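Local coordinates for uncharacterized protein lp_2664 (Lactobacillus plantarum WCFS1, PDB 2PJQ) that is of unknown function but belongs to the HD-domain superfamily, so it may act as a metal-dependent phosphohydrolase, at residues L41-A46 against A51-T56; E120-Q125 against L189-T194; D128-I133 against A200-V205. One frame throughout, in Å; residues are numbered along the deposited sequence.

Contact 1: residues L41-A46 against A51-T56; sequences LARRLA and ANLNLT
Ala46 and Ala42 on one helix meet Ala51, Leu53 and Thr56 on the next, in a partly buried contact across a tight helix-to-helix turn where helix 32-49 gives way to helix 53-62. The junction is set by the backbone: the N-H of Ala51 reaches back to the carbonyl oxygen of Ala46 (N to O 2.9 Å, 163° at the hydrogen). A bond from residue i+5 to residue i spans one residue more than an alpha-helical bond, so the chain turns out of the first helix while still tied to it. Alanine suits both ends of this bond, because the two backbones come as near as 4.8 Å between the CA atoms of Ala46 and Ala51, and their methyls fit between them.

The CB of Ala46 is the hub of the apolar packing. It faces the second segment and meets the CB of Ala51, the CG2 of Thr56 and, at 3.9 Å, the CD1 of Leu53. Leu53 works as a fork: its other methyl, CD2, lies 3.6 Å from NH1 of Arg43. The arginine chain starts out extended and bends at chi3 (-69°), which brings NH1 up to the leucine methyl at the more open margin, the two side chains crossing at a slant. Deeper in, the CG2 of Thr56 packs 4.1 Å from the CB of Ala42. With chi1 at -61° the methyl stands anti to the threonine nitrogen and faces the first helix, while OG1 gives its proton to the carbonyl oxygen of Asn52, the N-cap residue, at 2.6 Å. Threonine thus offers an apolar surface and satisfies its own hydroxyl. Asn54 turns from this seam toward Ile7 and Glu9. Small residues and a forked leucine inside, an arginine at the margin and a short connection make this a helical hairpin within the all-helical HD domain.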
ATOM      1  N   LEU B  41     -18.000 -13.196   4.472  1.00 16.49           N
ATOM      2  CA  LEU B  41     -18.947 -12.128   4.114  1.00 13.92           C
ATOM      3  C   LEU B  41     -20.039 -12.694   3.203  1.00 13.11           C
ATOM      4  O   LEU B  41     -21.221 -12.384   3.362  1.00 13.11           O
ATOM      5  CB  LEU B  41     -18.231 -10.992   3.370  1.00  8.10           C
ATOM      6  CG  LEU B  41     -17.441  -9.917   4.121  1.00  7.87           C
ATOM      7  CD1 LEU B  41     -16.511  -9.216   3.145  1.00  6.95           C
ATOM      8  CD2 LEU B  41     -18.392  -8.918   4.769  1.00  4.76           C
ATOM      9  N   ALA B  42     -19.625 -13.516   2.239  1.00  5.47           N
ATOM     10  CA  ALA B  42     -20.541 -14.130   1.293  1.00  4.19           C
ATOM     11  C   ALA B  42     -21.577 -14.930   2.049  1.00  4.95           C
ATOM     12  O   ALA B  42     -22.769 -14.859   1.755  1.00  4.24           O
ATOM     13  CB  ALA B  42     -19.778 -15.041   0.344  1.00  3.72           C
ATOM     14  N   ARG B  43     -21.111 -15.684   3.041  1.00  9.30           N
ATOM     15  CA  ARG B  43     -21.990 -16.532   3.828  1.00  9.79           C
ATOM     16  C   ARG B  43     -23.043 -15.733   4.578  1.00  9.87           C
ATOM     17  O   ARG B  43     -24.215 -16.071   4.532  1.00 10.68           O
ATOM     18  CB  ARG B  43     -21.162 -17.385   4.784  1.00 14.41           C
ATOM     19  CG  ARG B  43     -21.956 -18.441   5.546  1.00 16.22           C
ATOM     20  CD  ARG B  43     -21.062 -19.115   6.591  1.00 16.47           C
ATOM     21  NE  ARG B  43     -20.024 -19.936   5.981  1.00 14.48           N
ATOM     22  CZ  ARG B  43     -20.249 -21.141   5.464  1.00 17.35           C
ATOM     23  NH1 ARG B  43     -21.475 -21.654   5.498  1.00 16.76           N
ATOM     24  NH2 ARG B  43     -19.260 -21.829   4.894  1.00 18.38           N
ATOM     25  N   ARG B  44     -22.657 -14.667   5.260  1.00  8.46           N
ATOM     26  CA  ARG B  44     -23.672 -13.900   5.963  1.00 10.76           C
ATOM     27  C   ARG B  44     -24.685 -13.315   4.975  1.00 11.83           C
ATOM     28  O   ARG B  44     -25.897 -13.465   5.145  1.00 12.11           O
ATOM     29  CB  ARG B  44     -23.061 -12.761   6.778  1.00 14.87           C
ATOM     30  CG  ARG B  44     -24.146 -11.978   7.486  1.00 17.72           C
ATOM     31  CD  ARG B  44     -23.727 -10.613   7.953  1.00 19.98           C
ATOM     32  NE  ARG B  44     -24.925  -9.847   8.279  1.00 24.99           N
ATOM     33  CZ  ARG B  44     -24.935  -8.567   8.645  1.00 27.04           C
ATOM     34  NH1 ARG B  44     -23.803  -7.882   8.741  1.00 28.74           N
ATOM     35  NH2 ARG B  44     -26.086  -7.964   8.906  1.00 29.19           N
ATOM     36  N   LEU B  45     -24.171 -12.650   3.946  1.00 15.23           N
ATOM     37  CA  LEU B  45     -25.000 -12.020   2.921  1.00 16.01           C
ATOM     38  C   LEU B  45     -25.923 -13.003   2.215  1.00 15.79           C
ATOM     39  O   LEU B  45     -27.085 -12.693   1.970  1.00 17.14           O
ATOM     40  CB  LEU B  45     -24.106 -11.322   1.884  1.00 15.63           C
ATOM     41  CG  LEU B  45     -24.067  -9.789   1.738  1.00 16.08           C
ATOM     42  CD1 LEU B  45     -24.070  -9.062   3.088  1.00 12.58           C
ATOM     43  CD2 LEU B  45     -22.812  -9.439   0.940  1.00 15.54           C
ATOM     44  N   ALA B  46     -25.411 -14.181   1.879  1.00 14.77           N
ATOM     45  CA  ALA B  46     -26.233 -15.168   1.193  1.00 16.42           C
ATOM     46  C   ALA B  46     -27.450 -15.495   2.054  1.00 17.17           C
ATOM     47  O   ALA B  46     -28.594 -15.470   1.581  1.00 15.59           O
ATOM     48  CB  ALA B  46     -25.424 -16.439   0.901  1.00 13.69           C
ATOM     49  N   ALA B  51     -30.002 -16.887  -0.503  1.00  7.46           N
ATOM     50  CA  ALA B  51     -29.346 -17.295  -1.727  1.00  8.82           C
ATOM     51  C   ALA B  51     -28.818 -18.697  -1.559  1.00 10.20           C
ATOM     52  O   ALA B  51     -28.572 -19.139  -0.440  1.00 11.73           O
ATOM     53  CB  ALA B  51     -28.197 -16.347  -2.046  1.00  8.47           C
ATOM     54  N   ASN B  52     -28.658 -19.405  -2.670  1.00 13.14           N
ATOM     55  CA  ASN B  52     -28.114 -20.742  -2.609  1.00 13.15           C
ATOM     56  C   ASN B  52     -26.710 -20.579  -2.023  1.00 13.40           C
ATOM     57  O   ASN B  52     -25.869 -19.883  -2.588  1.00 13.96           O
ATOM     58  CB  ASN B  52     -28.012 -21.355  -3.995  1.00 13.55           C
ATOM     59  CG  ASN B  52     -27.261 -22.666  -3.974  1.00 17.00           C
ATOM     60  OD1 ASN B  52     -27.737 -23.656  -3.416  1.00 18.94           O
ATOM     61  ND2 ASN B  52     -26.070 -22.678  -4.552  1.00 17.87           N
ATOM     62  N   LEU B  53     -26.461 -21.224  -0.892  1.00 13.97           N
ATOM     63  CA  LEU B  53     -25.175 -21.121  -0.225  1.00 15.53           C
ATOM     64  C   LEU B  53     -23.988 -21.659  -1.007  1.00 16.56           C
ATOM     65  O   LEU B  53     -23.122 -20.889  -1.417  1.00 17.42           O
ATOM     66  CB  LEU B  53     -25.238 -21.830   1.122  1.00 17.20           C
ATOM     67  CG  LEU B  53     -24.231 -21.372   2.165  1.00 16.15           C
ATOM     68  CD1 LEU B  53     -24.503 -19.911   2.514  1.00 14.87           C
ATOM     69  CD2 LEU B  53     -24.344 -22.254   3.396  1.00 17.66           C
ATOM     70  N   ASN B  54     -23.954 -22.977  -1.210  1.00 17.83           N
ATOM     71  CA  ASN B  54     -22.855 -23.636  -1.929  1.00 17.04           C
ATOM     72  C   ASN B  54     -22.446 -23.102  -3.297  1.00 15.23           C
ATOM     73  O   ASN B  54     -21.285 -23.210  -3.664  1.00 17.92           O
ATOM     74  CB  ASN B  54     -23.139 -25.129  -2.055  1.00 17.39           C
ATOM     75  CG  ASN B  54     -23.162 -25.818  -0.718  1.00 19.37           C
ATOM     76  OD1 ASN B  54     -23.233 -25.160   0.327  1.00 19.68           O
ATOM     77  ND2 ASN B  54     -23.118 -27.148  -0.732  1.00 19.52           N
ATOM     78  N   LEU B  55     -23.375 -22.555  -4.068  1.00  9.85           N
ATOM     79  CA  LEU B  55     -23.000 -22.022  -5.368  1.00  7.42           C
ATOM     80  C   LEU B  55     -22.248 -20.736  -5.071  1.00  9.20           C
ATOM     81  O   LEU B  55     -21.192 -20.469  -5.653  1.00  8.97           O
ATOM     82  CB  LEU B  55     -24.240 -21.687  -6.199  1.00  6.86           C
ATOM     83  CG  LEU B  55     -24.152 -21.460  -7.716  1.00  5.13           C
ATOM     84  CD1 LEU B  55     -25.363 -20.651  -8.158  1.00  1.16           C
ATOM     85  CD2 LEU B  55     -22.887 -20.731  -8.103  1.00  4.62           C
ATOM     86  N   THR B  56     -22.818 -19.942  -4.159  1.00  8.77           N
ATOM     87  CA  THR B  56     -22.263 -18.652  -3.760  1.00  6.07           C
ATOM     88  C   THR B  56     -20.810 -18.731  -3.311  1.00  6.33           C
ATOM     89  O   THR B  56     -19.934 -18.116  -3.912  1.00  6.75           O
ATOM     90  CB  THR B  56     -23.090 -18.020  -2.604  1.00  8.15           C
ATOM     91  OG1 THR B  56     -24.433 -17.799  -3.038  1.00 11.35           O
ATOM     92  CG2 THR B  56     -22.518 -16.678  -2.190  1.00  7.73           C
TER

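Contact 2: residues E120-Q125 against L189-T194; sequences EGQVVQ and LMNTDT
Asn191 lays its amide against the base of the Gln122 side chain, and this is where the contact is close. The ND2 of Asn191 comes to 3.4 Å from the CB of Gln122, and the CG of Asn191 lies 3.8 Å from the CG of Gln122. The asparagine crosses the glutamine at about a right angle, the two amide planes turned 41° apart, so the pair does not stack flat. Holding CG anti to the carbonyl carbon (chi1 -63°) sends the Asn191 amide toward helix 119-130, where ND2 donates a weak hydrogen bond to the backbone oxygen of Gln122 (3.5 Å, 155° at the hydrogen). A short amide suits this place: it spans the gap of 5.9 Å between the CA atoms of Gln122 and Asn191 and brings a donor to the helix backbone.

The segment 189-194 holds the turn between helix 186-189 and helix 193-198, laid across the helix that carries the presumed last aspartate of the HD signature. The carboxylate of Asp126 on that helix accepts the backbone N-H groups of Asn191 and Thr192, one on each oxygen, fixing the turn.

The Leu189 side is looser. Its side chain gets no nearer than 5.6 Å to the segment 120-125 and is largely exposed, resting in part on Arg129. Gln125, by contrast, is buried, and its side chain also packs on Met105 and Leu117.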
ATOM      1  N   GLU B 120     -27.047 -15.163  -6.389  1.00 15.80           N
ATOM      2  CA  GLU B 120     -25.814 -15.658  -5.815  1.00 12.68           C
ATOM      3  C   GLU B 120     -24.701 -14.805  -6.361  1.00 12.15           C
ATOM      4  O   GLU B 120     -23.707 -14.588  -5.689  1.00 14.05           O
ATOM      5  CB  GLU B 120     -25.583 -17.126  -6.157  1.00 12.37           C
ATOM      6  CG  GLU B 120     -26.618 -17.744  -7.078  1.00 11.25           C
ATOM      7  CD  GLU B 120     -28.006 -17.708  -6.501  1.00  8.71           C
ATOM      8  OE1 GLU B 120     -28.233 -18.367  -5.468  1.00  7.21           O
ATOM      9  OE2 GLU B 120     -28.865 -17.012  -7.083  1.00 11.07           O
ATOM     10  N   GLY B 121     -24.880 -14.297  -7.576  1.00 12.21           N
ATOM     11  CA  GLY B 121     -23.860 -13.441  -8.170  1.00 11.76           C
ATOM     12  C   GLY B 121     -23.780 -12.089  -7.466  1.00 10.50           C
ATOM     13  O   GLY B 121     -22.711 -11.613  -7.105  1.00  8.06           O
ATOM     14  N   GLN B 122     -24.930 -11.460  -7.274  1.00 11.69           N
ATOM     15  CA  GLN B 122     -24.974 -10.178  -6.606  1.00 12.35           C
ATOM     16  C   GLN B 122     -24.333 -10.336  -5.251  1.00 12.53           C
ATOM     17  O   GLN B 122     -23.671  -9.430  -4.762  1.00 13.53           O
ATOM     18  CB  GLN B 122     -26.416  -9.725  -6.441  1.00 19.12           C
ATOM     19  CG  GLN B 122     -27.101  -9.430  -7.769  1.00 21.82           C
ATOM     20  CD  GLN B 122     -28.589  -9.183  -7.627  1.00 22.15           C
ATOM     21  OE1 GLN B 122     -29.086  -8.826  -6.549  1.00 21.15           O
ATOM     22  NE2 GLN B 122     -29.311  -9.360  -8.725  1.00 24.96           N
ATOM     23  N   VAL B 123     -24.514 -11.500  -4.640  1.00 12.39           N
ATOM     24  CA  VAL B 123     -23.921 -11.722  -3.336  1.00 10.99           C
ATOM     25  C   VAL B 123     -22.396 -11.857  -3.404  1.00 10.58           C
ATOM     26  O   VAL B 123     -21.689 -11.280  -2.587  1.00  9.98           O
ATOM     27  CB  VAL B 123     -24.536 -12.954  -2.645  1.00 12.39           C
ATOM     28  CG1 VAL B 123     -23.728 -13.318  -1.405  1.00 13.70           C
ATOM     29  CG2 VAL B 123     -25.963 -12.643  -2.224  1.00 12.19           C
ATOM     30  N   VAL B 124     -21.876 -12.602  -4.374  1.00 11.90           N
ATOM     31  CA  VAL B 124     -20.429 -12.749  -4.478  1.00 12.27           C
ATOM     32  C   VAL B 124     -19.852 -11.347  -4.701  1.00 13.25           C
ATOM     33  O   VAL B 124     -18.969 -10.894  -3.969  1.00 13.51           O
ATOM     34  CB  VAL B 124     -20.034 -13.686  -5.661  1.00 10.39           C
ATOM     35  CG1 VAL B 124     -18.596 -14.174  -5.505  1.00  8.62           C
ATOM     36  CG2 VAL B 124     -20.964 -14.870  -5.708  1.00  8.74           C
ATOM     37  N   GLN B 125     -20.382 -10.650  -5.697  1.00 13.89           N
ATOM     38  CA  GLN B 125     -19.925  -9.302  -6.016  1.00 13.71           C
ATOM     39  C   GLN B 125     -19.917  -8.364  -4.800  1.00 13.13           C
ATOM     40  O   GLN B 125     -18.904  -7.713  -4.504  1.00 11.38           O
ATOM     41  CB  GLN B 125     -20.802  -8.710  -7.119  1.00 10.50           C
ATOM     42  CG  GLN B 125     -20.512  -7.260  -7.397  1.00 12.35           C
ATOM     43  CD  GLN B 125     -21.277  -6.720  -8.584  1.00 13.96           C
ATOM     44  OE1 GLN B 125     -20.945  -7.007  -9.737  1.00 11.73           O
ATOM     45  NE2 GLN B 125     -22.311  -5.928  -8.308  1.00 16.04           N
ATOM     46  N   LEU B 189     -23.243   0.918  -5.618  1.00  8.91           N
ATOM     47  CA  LEU B 189     -23.499  -0.192  -6.520  1.00 11.03           C
ATOM     48  C   LEU B 189     -23.791  -1.482  -5.767  1.00 13.14           C
ATOM     49  O   LEU B 189     -24.220  -2.474  -6.350  1.00 16.17           O
ATOM     50  CB  LEU B 189     -22.310  -0.378  -7.472  1.00  9.43           C
ATOM     51  CG  LEU B 189     -22.060   0.775  -8.463  1.00 10.61           C
ATOM     52  CD1 LEU B 189     -20.892   0.481  -9.408  1.00  7.56           C
ATOM     53  CD2 LEU B 189     -23.312   0.989  -9.258  1.00  9.33           C
HETATM   54  N   MSE B 190     -23.562  -1.467  -4.467  1.00 13.95           N
HETATM   55  CA  MSE B 190     -23.809  -2.634  -3.646  1.00 16.06           C
HETATM   56  C   MSE B 190     -25.231  -3.130  -3.971  1.00 16.28           C
HETATM   57  O   MSE B 190     -26.141  -2.323  -4.174  1.00 16.10           O
HETATM   58  CB  MSE B 190     -23.689  -2.222  -2.172  1.00 23.21           C
HETATM   59  CG  MSE B 190     -22.981  -3.209  -1.280  1.00 27.22           C
HETATM   60 SE   MSE B 190     -21.263  -3.772  -1.958  1.00 33.25          SE
HETATM   61  CE  MSE B 190     -20.226  -2.152  -1.746  1.00 28.15           C
ATOM     62  N   ASN B 191     -25.427  -4.445  -4.022  1.00 17.95           N
ATOM     63  CA  ASN B 191     -26.739  -5.017  -4.328  1.00 18.30           C
ATOM     64  C   ASN B 191     -27.586  -5.318  -3.085  1.00 19.82           C
ATOM     65  O   ASN B 191     -28.714  -4.843  -2.959  1.00 20.55           O
ATOM     66  CB  ASN B 191     -26.573  -6.317  -5.113  1.00 18.07           C
ATOM     67  CG  ASN B 191     -25.926  -6.115  -6.454  1.00 17.33           C
ATOM     68  OD1 ASN B 191     -26.469  -5.431  -7.313  1.00 17.80           O
ATOM     69  ND2 ASN B 191     -24.760  -6.719  -6.647  1.00 17.18           N
ATOM     70  N   THR B 192     -27.034  -6.132  -2.187  1.00 20.13           N
ATOM     71  CA  THR B 192     -27.692  -6.548  -0.943  1.00 20.38           C
ATOM     72  C   THR B 192     -28.059  -5.394  -0.007  1.00 20.37           C
ATOM     73  O   THR B 192     -27.296  -4.446   0.142  1.00 19.44           O
ATOM     74  CB  THR B 192     -26.780  -7.477  -0.130  1.00 19.95           C
ATOM     75  OG1 THR B 192     -25.868  -8.152  -1.004  1.00 17.17           O
ATOM     76  CG2 THR B 192     -27.618  -8.486   0.635  1.00 22.29           C
ATOM     77  N   ASP B 193     -29.211  -5.473   0.650  1.00 23.69           N
ATOM     78  CA  ASP B 193     -29.571  -4.399   1.567  1.00 24.36           C
ATOM     79  C   ASP B 193     -28.598  -4.404   2.729  1.00 24.22           C
ATOM     80  O   ASP B 193     -28.156  -3.348   3.179  1.00 25.37           O
ATOM     81  CB  ASP B 193     -31.000  -4.548   2.094  1.00 23.57           C
ATOM     82  CG  ASP B 193     -32.027  -3.883   1.191  1.00 26.49           C
ATOM     83  OD1 ASP B 193     -31.650  -2.924   0.478  1.00 26.92           O
ATOM     84  OD2 ASP B 193     -33.209  -4.303   1.208  1.00 27.03           O
ATOM     85  N   THR B 194     -28.264  -5.602   3.202  1.00 21.78           N
ATOM     86  CA  THR B 194     -27.341  -5.757   4.318  1.00 21.62           C
ATOM     87  C   THR B 194     -25.977  -5.172   3.986  1.00 21.88           C
ATOM     88  O   THR B 194     -25.260  -4.690   4.864  1.00 21.03           O
ATOM     89  CB  THR B 194     -27.138  -7.230   4.671  1.00 21.31           C
ATOM     90  OG1 THR B 194     -28.367  -7.784   5.145  1.00 23.02           O
ATOM     91  CG2 THR B 194     -26.076  -7.377   5.747  1.00 23.32           C
TER

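Contact 3: residues D128-I133 against A200-V205; sequences DRLDAI and AHRTAV
Arg202 reaches from the segment 200-205 to Leu130 and Ile133, making a buried contact carried largely by this one long side chain. Ala200 and His201 lead up to it along the surface, His201 packing on Gln212 of the second subunit. At Arg202 the chain comes to 6.1 Å from Ile133, measured between the CA atoms, and the side chain turns inward. Its CB lies 3.9 Å from both CG1 and CD1 of Ile133, whose aliphatic branch crosses the arginine at about a right angle. The rotation that sets CG1 of Ile133 between its backbone N and carbonyl carbon (chi1 63°) is the one in which this branch meets the CB of Arg202, and a branched apolar residue here covers the root of a charged one.

Beyond CB the arginine runs extended to NE, long enough for NH1 to reach the carbonyl oxygen of Leu130 at 2.9 Å. The oxygen sits at the guanidinium edge, close to its plane, but the N-H bends away from it (130° at the hydrogen), and the nitrogen stands above the plane of the carbonyl. The stronger partner of this group is Asp220 of the second subunit, salt-bridged to NH2. One guanidinium therefore joins a backbone oxygen of its own subunit to a carboxylate of the other, a task that suits arginine with its several donors.

After Arg202, Thr203 makes a weak hydrogen bond through OG1 to the oxygen of Ala199, and Ala204 and Val205 enter helix 204-219. The whole lies between helix 119-130 and helix 204-219, with helix 134-148 touching Val205 through Ile138 and helix 186-189 touching Ile133 through Leu186.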
ATOM      1  N   ASP B 128     -17.170  -9.383  -2.484  1.00 11.80           N
ATOM      2  CA  ASP B 128     -15.847  -9.051  -2.982  1.00 11.06           C
ATOM      3  C   ASP B 128     -15.545  -7.558  -2.873  1.00 10.83           C
ATOM      4  O   ASP B 128     -14.480  -7.169  -2.400  1.00 10.33           O
ATOM      5  CB  ASP B 128     -15.702  -9.507  -4.431  1.00 14.69           C
ATOM      6  CG  ASP B 128     -14.267  -9.787  -4.800  1.00 18.59           C
ATOM      7  OD1 ASP B 128     -13.700 -10.750  -4.241  1.00 22.57           O
ATOM      8  OD2 ASP B 128     -13.700  -9.053  -5.637  1.00 20.14           O
ATOM      9  N   ARG B 129     -16.476  -6.722  -3.315  1.00 13.24           N
ATOM     10  CA  ARG B 129     -16.267  -5.279  -3.253  1.00 12.46           C
ATOM     11  C   ARG B 129     -16.224  -4.804  -1.822  1.00 11.22           C
ATOM     12  O   ARG B 129     -15.422  -3.938  -1.471  1.00 10.51           O
ATOM     13  CB  ARG B 129     -17.369  -4.543  -4.017  1.00 13.42           C
ATOM     14  CG  ARG B 129     -17.221  -4.693  -5.520  1.00 14.80           C
ATOM     15  CD  ARG B 129     -18.446  -4.242  -6.290  1.00 15.61           C
ATOM     16  NE  ARG B 129     -18.283  -4.557  -7.702  1.00 19.24           N
ATOM     17  CZ  ARG B 129     -19.156  -4.242  -8.654  1.00 22.02           C
ATOM     18  NH1 ARG B 129     -20.276  -3.589  -8.350  1.00 19.76           N
ATOM     19  NH2 ARG B 129     -18.905  -4.587  -9.914  1.00 22.80           N
ATOM     20  N   LEU B 130     -17.077  -5.390  -0.990  1.00  9.50           N
ATOM     21  CA  LEU B 130     -17.136  -5.013   0.417  1.00  8.02           C
ATOM     22  C   LEU B 130     -15.783  -5.086   1.103  1.00  6.73           C
ATOM     23  O   LEU B 130     -15.585  -4.465   2.135  1.00  6.24           O
ATOM     24  CB  LEU B 130     -18.141  -5.893   1.155  1.00  4.72           C
ATOM     25  CG  LEU B 130     -19.532  -5.280   1.219  1.00  3.51           C
ATOM     26  CD1 LEU B 130     -20.431  -6.204   1.963  1.00  3.04           C
ATOM     27  CD2 LEU B 130     -19.472  -3.928   1.931  1.00  6.46           C
ATOM     28  N   ASP B 131     -14.865  -5.851   0.512  1.00  6.94           N
ATOM     29  CA  ASP B 131     -13.516  -6.021   1.035  1.00  5.17           C
ATOM     30  C   ASP B 131     -12.511  -5.190   0.252  1.00  5.87           C
ATOM     31  O   ASP B 131     -11.306  -5.381   0.390  1.00  6.76           O
ATOM     32  CB  ASP B 131     -13.099  -7.482   0.958  1.00  3.38           C
ATOM     33  CG  ASP B 131     -11.962  -7.805   1.912  1.00  8.24           C
ATOM     34  OD1 ASP B 131     -12.170  -7.675   3.148  1.00  9.62           O
ATOM     35  OD2 ASP B 131     -10.860  -8.178   1.443  1.00  8.25           O
ATOM     36  N   ALA B 132     -13.004  -4.289  -0.589  1.00  5.06           N
ATOM     37  CA  ALA B 132     -12.129  -3.440  -1.380  1.00  6.80           C
ATOM     38  C   ALA B 132     -12.408  -1.976  -1.068  1.00  7.79           C
ATOM     39  O   ALA B 132     -12.178  -1.091  -1.891  1.00  9.54           O
ATOM     40  CB  ALA B 132     -12.319  -3.712  -2.871  1.00  2.67           C
ATOM     41  N   ILE B 133     -12.921  -1.736   0.127  1.00  7.66           N
ATOM     42  CA  ILE B 133     -13.236  -0.389   0.565  1.00  7.99           C
ATOM     43  C   ILE B 133     -13.004  -0.407   2.049  1.00  9.43           C
ATOM     44  O   ILE B 133     -12.660  -1.446   2.606  1.00 11.76           O
ATOM     45  CB  ILE B 133     -14.712   0.006   0.260  1.00  6.28           C
ATOM     46  CG1 ILE B 133     -15.686  -0.901   1.028  1.00  5.00           C
ATOM     47  CG2 ILE B 133     -14.960  -0.056  -1.253  1.00  3.58           C
ATOM     48  CD1 ILE B 133     -17.171  -0.601   0.758  1.00  4.40           C
ATOM     49  N   ALA B 200     -21.796   1.388   4.040  1.00 34.55           N
ATOM     50  CA  ALA B 200     -22.038   2.744   4.526  1.00 36.96           C
ATOM     51  C   ALA B 200     -21.024   3.216   5.565  1.00 38.26           C
ATOM     52  O   ALA B 200     -20.745   4.406   5.646  1.00 39.36           O
ATOM     53  CB  ALA B 200     -23.446   2.846   5.092  1.00 37.86           C
ATOM     54  N   HIS B 201     -20.482   2.309   6.375  1.00 38.75           N
ATOM     55  CA  HIS B 201     -19.481   2.728   7.354  1.00 41.12           C
ATOM     56  C   HIS B 201     -18.089   2.360   6.857  1.00 38.67           C
ATOM     57  O   HIS B 201     -17.185   2.063   7.633  1.00 38.17           O
ATOM     58  CB  HIS B 201     -19.703   2.084   8.726  1.00 51.70           C
ATOM     59  CG  HIS B 201     -18.896   2.724   9.823  1.00 59.27           C
ATOM     60  ND1 HIS B 201     -17.622   3.218   9.621  1.00 61.45           N
ATOM     61  CD2 HIS B 201     -19.178   2.946  11.129  1.00 61.15           C
ATOM     62  CE1 HIS B 201     -17.156   3.715  10.753  1.00 62.68           C
ATOM     63  NE2 HIS B 201     -18.081   3.562  11.683  1.00 62.79           N
ATOM     64  N   ARG B 202     -17.915   2.384   5.546  1.00 37.51           N
ATOM     65  CA  ARG B 202     -16.629   2.041   4.989  1.00 32.61           C
ATOM     66  C   ARG B 202     -16.196   3.015   3.907  1.00 30.37           C
ATOM     67  O   ARG B 202     -15.226   2.763   3.208  1.00 31.95           O
ATOM     68  CB  ARG B 202     -16.679   0.606   4.454  1.00 24.92           C
ATOM     69  CG  ARG B 202     -16.976  -0.413   5.544  1.00 18.34           C
ATOM     70  CD  ARG B 202     -16.795  -1.837   5.080  1.00 15.66           C
ATOM     71  NE  ARG B 202     -16.723  -2.739   6.224  1.00 15.95           N
ATOM     72  CZ  ARG B 202     -16.472  -4.044   6.144  1.00 15.96           C
ATOM     73  NH1 ARG B 202     -16.276  -4.610   4.966  1.00 15.59           N
ATOM     74  NH2 ARG B 202     -16.380  -4.778   7.244  1.00 17.06           N
ATOM     75  N   THR B 203     -16.898   4.138   3.786  1.00 24.12           N
ATOM     76  CA  THR B 203     -16.560   5.134   2.772  1.00 20.72           C
ATOM     77  C   THR B 203     -15.903   6.362   3.401  1.00 18.49           C
ATOM     78  O   THR B 203     -15.007   6.977   2.821  1.00 17.09           O
ATOM     79  CB  THR B 203     -17.830   5.571   2.014  1.00 21.59           C
ATOM     80  OG1 THR B 203     -18.562   4.407   1.638  1.00 23.82           O
ATOM     81  CG2 THR B 203     -17.484   6.348   0.731  1.00 22.62           C
ATOM     82  N   ALA B 204     -16.355   6.710   4.598  1.00 16.26           N
ATOM     83  CA  ALA B 204     -15.843   7.868   5.299  1.00 14.82           C
ATOM     84  C   ALA B 204     -14.328   7.830   5.454  1.00 15.20           C
ATOM     85  O   ALA B 204     -13.657   8.859   5.369  1.00 14.98           O
ATOM     86  CB  ALA B 204     -16.506   7.966   6.649  1.00 13.82           C
ATOM     87  N   VAL B 205     -13.797   6.635   5.677  1.00 13.60           N
ATOM     88  CA  VAL B 205     -12.364   6.417   5.869  1.00 12.30           C
ATOM     89  C   VAL B 205     -11.574   6.597   4.587  1.00 11.35           C
ATOM     90  O   VAL B 205     -10.505   7.181   4.577  1.00  9.71           O
ATOM     91  CB  VAL B 205     -12.097   4.985   6.365  1.00 18.80           C
ATOM     92  CG1 VAL B 205     -10.743   4.932   7.056  1.00 19.48           C
ATOM     93  CG2 VAL B 205     -13.240   4.520   7.288  1.00 19.22           C
TER

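Helix 119-130 is the common thread: contacts 2 and 3 both use it, their centres about 13 Å apart, and the SE of Met190 rests 3.9 Å from the CG of Leu130 between them. Contact 1 lies about 10 Å from contact 2, centre to centre, joined by a probable hydrogen bond from Asn52 N to Glu120 OE1 at 3.0 Å. Contacts 1 and 3, about 19 Å apart between centres, still touch where Leu45 CD2 lies 4.1 Å from Leu130 CD1. Asp128, in a segment of contact 3, converges with His34, His63 and Asp64 in what looks like an HD-type metal site, although no metal is bound to them here.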